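Local coordinates for protein salicylate 5-hydroxylase, large oxygenase component (Ralstonia sp., PDB 7C8Z) that serves as the oxygenase component of a multicomponent enzyme that hydroxylates salicylate at carbon 5 to give gentisate, using a Rieske [2Fe-2S] cluster and a mononuclear iron, at residues Val29-Pro34 and Lys403-Thr408; Val109-Gly114 and His133-Ser138; Gln144-Arg149 and Gly160-Asp165. All coordinates share one frame; numbering follows the deposited sequence.

The three contacts illustrate how chemistry follows place in a Rieske oxygenase. Interaction 1 closes the longest loop, tying the N-terminal segment 29-34 to the turn after helix 387-402 of the catalytic domain; it is partly buried, made of prolines, an aromatic edge and one carbonyl facing a threonine, and its centre lies about 44 Å from that of interaction 2. Interactions 2 and 3 belong to the Rieske domain and touch, because strands 135-137 and 143-145 are neighbours in one small sheet. Interaction 2 is buried and built of aromatic rings and iron ligands, whereas interaction 3, partly buried, relies on one backbone hydrogen bond, a C-H...O contact and aliphatic packing. Interaction 1 meets the second subunit, the other two the third.

Interaction 1: residues Val29-Pro34 and Lys403-Thr408; sequences VFPQDP and KPTHRT
The Phe30 ring meets Pro404 at its edge, where CD1 lies 3.6 Å from Pro404 CG near the ring plane, while one of its faces is covered at the centre by CG1 of its own neighbour Val29. Pro404 belongs to a type I beta turn, Lys403 to His406, that follows helix 387-402 in the catalytic domain and is closed by the bond from His406 N to Lys403 O. The same proline also meets Pro31, whose side chain crosses it at about a right angle, with Pro31 CD 3.6 Å from Pro404 CG.

Polar contact converges on the carbonyl of Val29. It accepts a weak, bent bond from Thr405 N (3.3 Å to Val29 O, 131° at the hydrogen), and Thr405 OG1 stands 2.9 Å from it; that hydroxyl has a second acceptor in Pro28 O, and which carbonyl takes its proton is not settled. Across the subunit boundary, Glu60 of the second subunit holds Val29 N and Phe30 N, and Glu107 of that subunit pairs with Lys403. With Thr405 CG2 anti to the carbonyl carbon, the methyl is laid against the backbone of segment 29-34, 3.4 Å from Pro31 N.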
loop_
_atom_site.group_PDB
_atom_site.type_symbol
_atom_site.label_atom_id
_atom_site.label_comp_id
_atom_site.label_asym_id
_atom_site.label_seq_id
_atom_site.Cartn_x
_atom_site.Cartn_y
_atom_site.Cartn_z
ATOM N N VAL A 29 -26.273 13.004 -3.662
ATOM C CA VAL A 29 -25.283 12.198 -4.376
ATOM C C VAL A 29 -25.067 10.841 -3.694
ATOM O O VAL A 29 -24.800 9.838 -4.370
ATOM C CB VAL A 29 -23.969 12.996 -4.506
ATOM C CG1 VAL A 29 -22.768 12.076 -4.656
ATOM C CG2 VAL A 29 -24.047 13.956 -5.680
ATOM N N PHE A 30 -25.214 10.772 -2.358
ATOM C CA PHE A 30 -25.026 9.519 -1.640
ATOM C C PHE A 30 -26.366 8.965 -1.167
ATOM O O PHE A 30 -27.207 9.721 -0.665
ATOM C CB PHE A 30 -24.097 9.702 -0.433
ATOM C CG PHE A 30 -22.741 10.243 -0.792
ATOM C CD1 PHE A 30 -21.908 9.553 -1.659
ATOM C CD2 PHE A 30 -22.304 11.448 -0.270
ATOM C CE1 PHE A 30 -20.663 10.053 -1.993
ATOM C CE2 PHE A 30 -21.060 11.951 -0.598
ATOM C CZ PHE A 30 -20.239 11.254 -1.462
ATOM N N PRO A 31 -26.600 7.663 -1.317
ATOM C CA PRO A 31 -27.928 7.130 -1.019
ATOM C C PRO A 31 -28.218 7.138 0.470
ATOM O O PRO A 31 -27.326 7.013 1.310
ATOM C CB PRO A 31 -27.870 5.700 -1.564
ATOM C CG PRO A 31 -26.428 5.339 -1.516
ATOM C CD PRO A 31 -25.669 6.616 -1.770
ATOM N N GLN A 32 -29.501 7.285 0.779
ATOM C CA GLN A 32 -30.039 7.263 2.140
ATOM C C GLN A 32 -31.359 6.502 2.069
ATOM O O GLN A 32 -32.312 6.994 1.458
ATOM C CB GLN A 32 -30.239 8.683 2.687
ATOM C CG GLN A 32 -30.537 8.740 4.170
ATOM C CD GLN A 32 -31.719 9.637 4.485
ATOM O OE1 GLN A 32 -32.346 10.206 3.589
ATOM N NE2 GLN A 32 -32.031 9.765 5.768
ATOM N N ASP A 33 -31.414 5.311 2.673
ATOM C CA ASP A 33 -32.528 4.377 2.535
ATOM C C ASP A 33 -32.847 4.200 1.056
ATOM O O ASP A 33 -33.911 4.630 0.597
ATOM C CB ASP A 33 -33.776 4.887 3.239
ATOM C CG ASP A 33 -33.672 4.869 4.753
ATOM O OD1 ASP A 33 -32.985 4.012 5.338
ATOM O OD2 ASP A 33 -34.347 5.745 5.347
ATOM N N PRO A 34 -31.973 3.581 0.279
ATOM C CA PRO A 34 -32.193 3.542 -1.165
ATOM C C PRO A 34 -33.193 2.463 -1.523
ATOM O O PRO A 34 -33.254 1.403 -0.899
ATOM C CB PRO A 34 -30.800 3.221 -1.714
ATOM C CG PRO A 34 -29.982 2.731 -0.543
ATOM C CD PRO A 34 -30.790 2.806 0.702
ATOM N N LYS A 403 -20.892 8.817 -7.945
ATOM C CA LYS A 403 -22.255 9.301 -7.694
ATOM C C LYS A 403 -23.180 8.112 -7.466
ATOM O O LYS A 403 -24.001 7.761 -8.322
ATOM C CB LYS A 403 -22.757 10.164 -8.855
ATOM C CG LYS A 403 -22.399 9.609 -10.227
ATOM C CD LYS A 403 -22.444 10.667 -11.311
ATOM C CE LYS A 403 -23.863 11.145 -11.564
ATOM N NZ LYS A 403 -23.974 11.954 -12.814
ATOM N N PRO A 404 -23.098 7.482 -6.290
ATOM C CA PRO A 404 -23.782 6.191 -6.094
ATOM C C PRO A 404 -25.303 6.250 -6.147
ATOM O O PRO A 404 -25.932 5.186 -6.108
ATOM C CB PRO A 404 -23.300 5.741 -4.706
ATOM C CG PRO A 404 -22.854 6.994 -4.029
ATOM C CD PRO A 404 -22.342 7.907 -5.101
ATOM N N THR A 405 -25.918 7.431 -6.248
ATOM C CA THR A 405 -27.371 7.510 -6.366
ATOM C C THR A 405 -27.858 7.390 -7.802
ATOM O O THR A 405 -29.056 7.183 -8.017
ATOM C CB THR A 405 -27.910 8.826 -5.781
ATOM O OG1 THR A 405 -27.089 9.925 -6.199
ATOM C CG2 THR A 405 -27.954 8.767 -4.262
ATOM N N HIS A 406 -26.972 7.518 -8.782
ATOM C CA HIS A 406 -27.368 7.468 -10.180
ATOM C C HIS A 406 -27.650 6.017 -10.564
ATOM O O HIS A 406 -27.633 5.107 -9.730
ATOM C CB HIS A 406 -26.291 8.101 -11.055
ATOM C CG HIS A 406 -26.816 8.730 -12.307
ATOM N ND1 HIS A 406 -28.038 9.364 -12.366
ATOM C CD2 HIS A 406 -26.284 8.824 -13.548
ATOM C CE1 HIS A 406 -28.235 9.823 -13.589
ATOM N NE2 HIS A 406 -27.185 9.511 -14.326
ATOM N N ARG A 407 -27.897 5.784 -11.850
ATOM C CA ARG A 407 -28.287 4.471 -12.334
ATOM C C ARG A 407 -27.751 4.283 -13.742
ATOM O O ARG A 407 -27.590 5.247 -14.498
ATOM C CB ARG A 407 -29.814 4.291 -12.311
ATOM C CG ARG A 407 -30.559 4.952 -13.472
ATOM C CD ARG A 407 -30.572 6.471 -13.343
ATOM N NE ARG A 407 -31.215 7.130 -14.478
ATOM C CZ ARG A 407 -30.661 7.274 -15.679
ATOM N NH1 ARG A 407 -29.444 6.801 -15.920
ATOM N NH2 ARG A 407 -31.327 7.893 -16.643
ATOM N N THR A 408 -27.486 3.032 -14.094
ATOM C CA THR A 408 -27.122 2.723 -15.465
ATOM C C THR A 408 -28.386 2.562 -16.303
ATOM O O THR A 408 -29.509 2.534 -15.791
ATOM C CB THR A 408 -26.271 1.455 -15.536
ATOM O OG1 THR A 408 -27.079 0.316 -15.219
ATOM C CG2 THR A 408 -25.102 1.528 -14.557
#

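Interaction 2: residues Val109-Gly114 and His133-Ser138; sequences VCAHRG and HQWNYS. With FES (Fe2/s2 (inorganic) cluster), chain I.
His112 and Trp135 are the pair whose CA atoms come nearest, yet these remain 7.9 Å apart, since a loop and a short strand are joined here through side chains and a cluster. This is the Rieske [2Fe-2S] site: His112 ND1 and His133 ND1 each lie 2.5 Å from iron FE1 of the cluster, and Cys110 SG is 2.7 Å from iron FE2, with Cys130 probably the other thiolate ligand. The imidazoles meet edge to face, planes 63° apart, His112 CE1 lying over the centre of the His133 ring. The Trp135 indole packs against His112. His112 CB sits 3.5 Å from the centroid of its six-membered ring, nearly on the normal, and because CG is anti to the backbone N (chi1 -178°) the imidazole continues as an offset stack over the indole. Ala111 N points to Tyr137 OH, 3.0 Å away, although the hydroxyl's position is less sure.

Arg113 lays one guanidinium face against His133 CE1; Arg113 NH2 and His133 NE2 both donate to Asp240 of the third subunit, whose iron ligand His243 packs on His133. His112 NE2 binds Glu426 of that subunit, an arrangement consistent with electron passage between subunits, as in relatives. Segment 109-114 follows strand 103-107 of the larger Rieske sheet, while strand 135-137 runs centrally between strands 128-130 and 143-145.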
loop_
_atom_site.group_PDB
_atom_site.type_symbol
_atom_site.label_atom_id
_atom_site.label_comp_id
_atom_site.label_asym_id
_atom_site.label_seq_id
_atom_site.Cartn_x
_atom_site.Cartn_y
_atom_site.Cartn_z
ATOM N N VAL A 109 -10.232 -23.850 7.223
ATOM C CA VAL A 109 -10.307 -23.248 8.551
ATOM C C VAL A 109 -10.262 -24.365 9.581
ATOM O O VAL A 109 -11.004 -25.345 9.468
ATOM C CB VAL A 109 -11.585 -22.407 8.735
ATOM C CG1 VAL A 109 -11.671 -21.874 10.155
ATOM C CG2 VAL A 109 -11.623 -21.270 7.734
ATOM N N CYS A 110 -9.406 -24.219 10.587
ATOM C CA CYS A 110 -9.271 -25.281 11.564
ATOM C C CYS A 110 -10.414 -25.257 12.572
ATOM O O CYS A 110 -11.062 -24.235 12.802
ATOM C CB CYS A 110 -7.953 -25.182 12.314
ATOM S SG CYS A 110 -7.916 -26.385 13.658
ATOM N N ALA A 111 -10.640 -26.412 13.194
ATOM C CA ALA A 111 -11.725 -26.558 14.150
ATOM C C ALA A 111 -11.345 -26.106 15.554
ATOM O O ALA A 111 -12.230 -25.720 16.327
ATOM C CB ALA A 111 -12.196 -28.014 14.182
ATOM N N HIS A 112 -10.064 -26.167 15.919
ATOM C CA HIS A 112 -9.661 -25.720 17.247
ATOM C C HIS A 112 -9.863 -24.217 17.426
ATOM O O HIS A 112 -10.791 -23.786 18.119
ATOM C CB HIS A 112 -8.199 -26.096 17.513
ATOM C CG HIS A 112 -7.703 -25.715 18.875
ATOM N ND1 HIS A 112 -6.399 -25.916 19.272
ATOM C CD2 HIS A 112 -8.332 -25.151 19.933
ATOM C CE1 HIS A 112 -6.242 -25.485 20.511
ATOM N NE2 HIS A 112 -7.401 -25.013 20.935
ATOM N N ARG A 113 -9.037 -23.405 16.767
ATOM C CA ARG A 113 -9.150 -21.959 16.903
ATOM C C ARG A 113 -9.185 -21.265 15.548
ATOM O O ARG A 113 -8.694 -20.143 15.405
ATOM C CB ARG A 113 -8.022 -21.400 17.769
ATOM C CG ARG A 113 -8.187 -21.689 19.257
ATOM C CD ARG A 113 -7.152 -20.941 20.089
ATOM N NE ARG A 113 -6.506 -21.817 21.062
ATOM C CZ ARG A 113 -5.307 -21.593 21.590
ATOM N NH1 ARG A 113 -4.613 -20.516 21.238
ATOM N NH2 ARG A 113 -4.801 -22.449 22.468
ATOM N N GLY A 114 -9.770 -21.922 14.549
ATOM C CA GLY A 114 -10.095 -21.275 13.297
ATOM C C GLY A 114 -8.923 -20.864 12.440
ATOM O O GLY A 114 -9.103 -20.069 11.516
ATOM N N HIS A 133 -1.450 -26.430 17.025
ATOM C CA HIS A 133 -1.470 -27.481 18.036
ATOM C C HIS A 133 -1.535 -28.862 17.389
ATOM O O HIS A 133 -1.857 -29.847 18.062
ATOM C CB HIS A 133 -2.624 -27.258 19.014
ATOM C CG HIS A 133 -2.627 -25.889 19.622
ATOM N ND1 HIS A 133 -3.025 -24.767 18.928
ATOM C CD2 HIS A 133 -2.252 -25.455 20.848
ATOM C CE1 HIS A 133 -2.912 -23.705 19.703
ATOM N NE2 HIS A 133 -2.444 -24.094 20.875
ATOM N N GLN A 134 -1.238 -28.935 16.088
ATOM C CA GLN A 134 -1.030 -30.192 15.364
ATOM C C GLN A 134 -2.279 -31.069 15.359
ATOM O O GLN A 134 -2.221 -32.271 15.621
ATOM C CB GLN A 134 0.168 -30.955 15.932
ATOM C CG GLN A 134 1.457 -30.171 15.895
ATOM C CD GLN A 134 2.100 -30.177 14.524
ATOM O OE1 GLN A 134 1.665 -30.892 13.625
ATOM N NE2 GLN A 134 3.147 -29.373 14.357
ATOM N N TRP A 135 -3.415 -30.466 15.025
ATOM C CA TRP A 135 -4.631 -31.250 14.829
ATOM C C TRP A 135 -4.576 -31.895 13.452
ATOM O O TRP A 135 -4.217 -31.238 12.471
ATOM C CB TRP A 135 -5.883 -30.384 14.962
ATOM C CG TRP A 135 -6.337 -30.182 16.381
ATOM C CD1 TRP A 135 -5.565 -30.240 17.500
ATOM C CD2 TRP A 135 -7.669 -29.880 16.828
ATOM N NE1 TRP A 135 -6.329 -29.997 18.618
ATOM C CE2 TRP A 135 -7.622 -29.772 18.234
ATOM C CE3 TRP A 135 -8.894 -29.689 16.176
ATOM C CZ2 TRP A 135 -8.751 -29.484 19.001
ATOM C CZ3 TRP A 135 -10.015 -29.403 16.942
ATOM C CH2 TRP A 135 -9.935 -29.303 18.340
ATOM N N ASN A 136 -4.908 -33.183 13.380
ATOM C CA ASN A 136 -4.802 -33.956 12.149
ATOM C C ASN A 136 -6.190 -34.320 11.633
ATOM O O ASN A 136 -7.024 -34.830 12.391
ATOM C CB ASN A 136 -3.970 -35.221 12.385
ATOM C CG ASN A 136 -3.678 -35.987 11.103
ATOM O OD1 ASN A 136 -4.585 -36.503 10.444
ATOM N ND2 ASN A 136 -2.401 -36.064 10.742
ATOM N N TYR A 137 -6.424 -34.075 10.339
ATOM C CA TYR A 137 -7.684 -34.357 9.666
ATOM C C TYR A 137 -7.446 -35.258 8.462
ATOM O O TYR A 137 -6.438 -35.124 7.760
ATOM C CB TYR A 137 -8.366 -33.074 9.165
ATOM C CG TYR A 137 -8.555 -31.986 10.192
ATOM C CD1 TYR A 137 -7.522 -31.117 10.517
ATOM C CD2 TYR A 137 -9.780 -31.813 10.822
ATOM C CE1 TYR A 137 -7.706 -30.113 11.450
ATOM C CE2 TYR A 137 -9.972 -30.818 11.752
ATOM C CZ TYR A 137 -8.937 -29.970 12.066
ATOM O OH TYR A 137 -9.145 -28.978 12.998
ATOM N N SER A 138 -8.403 -36.151 8.202
ATOM C CA SER A 138 -8.412 -36.918 6.965
ATOM C C SER A 138 -8.511 -35.985 5.753
ATOM O O SER A 138 -8.906 -34.820 5.852
ATOM C CB SER A 138 -9.570 -37.915 6.955
ATOM O OG SER A 138 -10.823 -37.258 6.867
HETATM FE FE1 FES I . -4.951 -25.114 17.364
HETATM FE FE2 FES I . -5.383 -25.901 14.421
HETATM S S1 FES I . -4.579 -26.925 16.178
HETATM S S2 FES I . -5.741 -24.101 15.590
#

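Interaction 3: residues Gln144-Arg149 and Gly160-Asp165; sequences QGVPFR and GGMPKD
Gly161 offers a carbon, not a nitrogen, to the carbonyl of Phe148: its CA lies 3.2 Å from Phe148 O with the C-H aimed almost straight at the oxygen (166°). That carbonyl comes from a type II beta turn, Val146 to Arg149, in the Rieske domain just after strand 143-145, in which Pro147 and Phe148 are the two central residues and Phe148 takes the positive phi of the third position. The turn is closed by Arg149 N bonding to Val146 O at 3.1 Å. Gly161 also has a positive phi, a conformation that suits glycine, and its CA lies close to two successive carbonyls, the second being Arg149 O at 3.1 Å.

Arg149 O is also the acceptor for the one conventional hydrogen bond across the contact, a nearly straight one from Met162 N (164° at the hydrogen), modelled too short for its length to be trusted. Alongside it the aliphatic parts of the two side chains cross at about a right angle, touching at Arg149 CG and Met162 CG, 3.8 Å apart. Met162 CG is anti to the carbonyl carbon (chi1 -58°), which sets the CB-CG step against Arg149 before the chain folds away.

Just before the turn, Gln144 and Gly145 both face Asn136 in a classic beta bulge, and Val146 and Pro147 rest on Trp135, which packs against His112 beside the cluster. Tyr242 and Glu411 of the third subunit pack on Phe148 and Met162 respectively. Beyond the bond, Lys164 curls back on its own segment: its NZ reaches Met162 O at 3.1 Å, nearly in line with the C=O.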
loop_
_atom_site.group_PDB
_atom_site.type_symbol
_atom_site.label_atom_id
_atom_site.label_comp_id
_atom_site.label_asym_id
_atom_site.label_seq_id
_atom_site.Cartn_x
_atom_site.Cartn_y
_atom_site.Cartn_z
ATOM N N GLN A 144 -8.960 -36.608 12.815
ATOM C CA GLN A 144 -8.401 -37.914 13.146
ATOM C C GLN A 144 -7.525 -37.909 14.389
ATOM O O GLN A 144 -7.380 -38.955 15.032
ATOM C CB GLN A 144 -7.576 -38.453 11.977
ATOM C CG GLN A 144 -8.392 -38.837 10.774
ATOM C CD GLN A 144 -7.521 -39.181 9.591
ATOM O OE1 GLN A 144 -6.394 -38.698 9.474
ATOM N NE2 GLN A 144 -8.027 -40.039 8.711
ATOM N N GLY A 145 -6.930 -36.772 14.741
ATOM C CA GLY A 145 -6.013 -36.741 15.860
ATOM C C GLY A 145 -5.998 -35.415 16.585
ATOM O O GLY A 145 -5.962 -34.350 15.963
ATOM N N VAL A 146 -6.030 -35.474 17.911
ATOM C CA VAL A 146 -5.929 -34.292 18.761
ATOM C C VAL A 146 -4.870 -34.581 19.818
ATOM O O VAL A 146 -5.090 -35.431 20.693
ATOM C CB VAL A 146 -7.283 -33.943 19.405
ATOM C CG1 VAL A 146 -7.111 -32.881 20.479
ATOM C CG2 VAL A 146 -8.265 -33.477 18.352
ATOM N N PRO A 147 -3.704 -33.943 19.755
ATOM C CA PRO A 147 -2.678 -34.193 20.773
ATOM C C PRO A 147 -3.198 -33.875 22.171
ATOM O O PRO A 147 -3.827 -32.840 22.400
ATOM C CB PRO A 147 -1.534 -33.256 20.364
ATOM C CG PRO A 147 -1.763 -32.966 18.908
ATOM C CD PRO A 147 -3.242 -33.041 18.686
ATOM N N PHE A 148 -2.946 -34.794 23.103
ATOM C CA PHE A 148 -3.315 -34.664 24.515
ATOM C C PHE A 148 -4.820 -34.606 24.737
ATOM O O PHE A 148 -5.265 -34.177 25.809
ATOM C CB PHE A 148 -2.681 -33.435 25.179
ATOM C CG PHE A 148 -1.264 -33.155 24.767
ATOM C CD1 PHE A 148 -0.350 -34.176 24.600
ATOM C CD2 PHE A 148 -0.843 -31.846 24.575
ATOM C CE1 PHE A 148 0.956 -33.902 24.238
ATOM C CE2 PHE A 148 0.465 -31.566 24.210
ATOM C CZ PHE A 148 1.363 -32.598 24.041
ATOM N N ARG A 149 -5.606 -35.054 23.751
ATOM C CA ARG A 149 -7.058 -35.130 23.894
ATOM C C ARG A 149 -7.414 -35.860 25.169
ATOM O O ARG A 149 -8.261 -35.422 25.965
ATOM C CB ARG A 149 -7.639 -35.903 22.701
ATOM C CG ARG A 149 -9.162 -35.897 22.573
ATOM C CD ARG A 149 -9.823 -36.996 23.382
ATOM N NE ARG A 149 -11.096 -37.431 22.819
ATOM C CZ ARG A 149 -11.242 -38.463 21.994
ATOM N NH1 ARG A 149 -10.191 -39.189 21.627
ATOM N NH2 ARG A 149 -12.449 -38.781 21.549
ATOM N N GLY A 160 -4.853 -32.646 32.366
ATOM C CA GLY A 160 -5.471 -32.052 31.201
ATOM C C GLY A 160 -6.330 -33.030 30.419
ATOM O O GLY A 160 -6.952 -33.943 30.968
ATOM N N GLY A 161 -6.354 -32.831 29.108
ATOM C CA GLY A 161 -7.215 -33.580 28.222
ATOM C C GLY A 161 -8.496 -32.832 27.893
ATOM O O GLY A 161 -8.863 -31.834 28.522
ATOM N N MET A 162 -9.175 -33.322 26.866
ATOM C CA MET A 162 -10.438 -32.710 26.506
ATOM C C MET A 162 -11.547 -33.287 27.378
ATOM O O MET A 162 -11.433 -34.413 27.869
ATOM C CB MET A 162 -10.754 -32.963 25.037
ATOM C CG MET A 162 -9.689 -32.450 24.083
ATOM S SD MET A 162 -9.572 -30.649 24.068
ATOM C CE MET A 162 -11.209 -30.196 23.499
ATOM N N PRO A 163 -12.628 -32.542 27.597
ATOM C CA PRO A 163 -13.759 -33.120 28.328
ATOM C C PRO A 163 -14.235 -34.362 27.593
ATOM O O PRO A 163 -14.262 -34.404 26.361
ATOM C CB PRO A 163 -14.813 -32.003 28.316
ATOM C CG PRO A 163 -14.081 -30.760 27.967
ATOM C CD PRO A 163 -12.891 -31.158 27.155
ATOM N N LYS A 164 -14.576 -35.397 28.354
ATOM C CA LYS A 164 -14.874 -36.670 27.709
ATOM C C LYS A 164 -16.207 -36.684 26.983
ATOM O O LYS A 164 -16.498 -37.677 26.307
ATOM C CB LYS A 164 -14.807 -37.808 28.737
ATOM C CG LYS A 164 -13.398 -37.982 29.313
ATOM C CD LYS A 164 -12.398 -38.110 28.159
ATOM C CE LYS A 164 -10.938 -38.174 28.597
ATOM N NZ LYS A 164 -10.455 -36.985 29.360
ATOM N N ASP A 165 -17.023 -35.635 27.112
ATOM C CA ASP A 165 -18.155 -35.452 26.208
ATOM C C ASP A 165 -17.723 -34.947 24.832
ATOM O O ASP A 165 -18.522 -34.999 23.888
ATOM C CB ASP A 165 -19.213 -34.532 26.822
ATOM C CG ASP A 165 -18.737 -33.100 26.991
ATOM O OD1 ASP A 165 -17.513 -32.880 27.083
ATOM O OD2 ASP A 165 -19.593 -32.187 27.003
#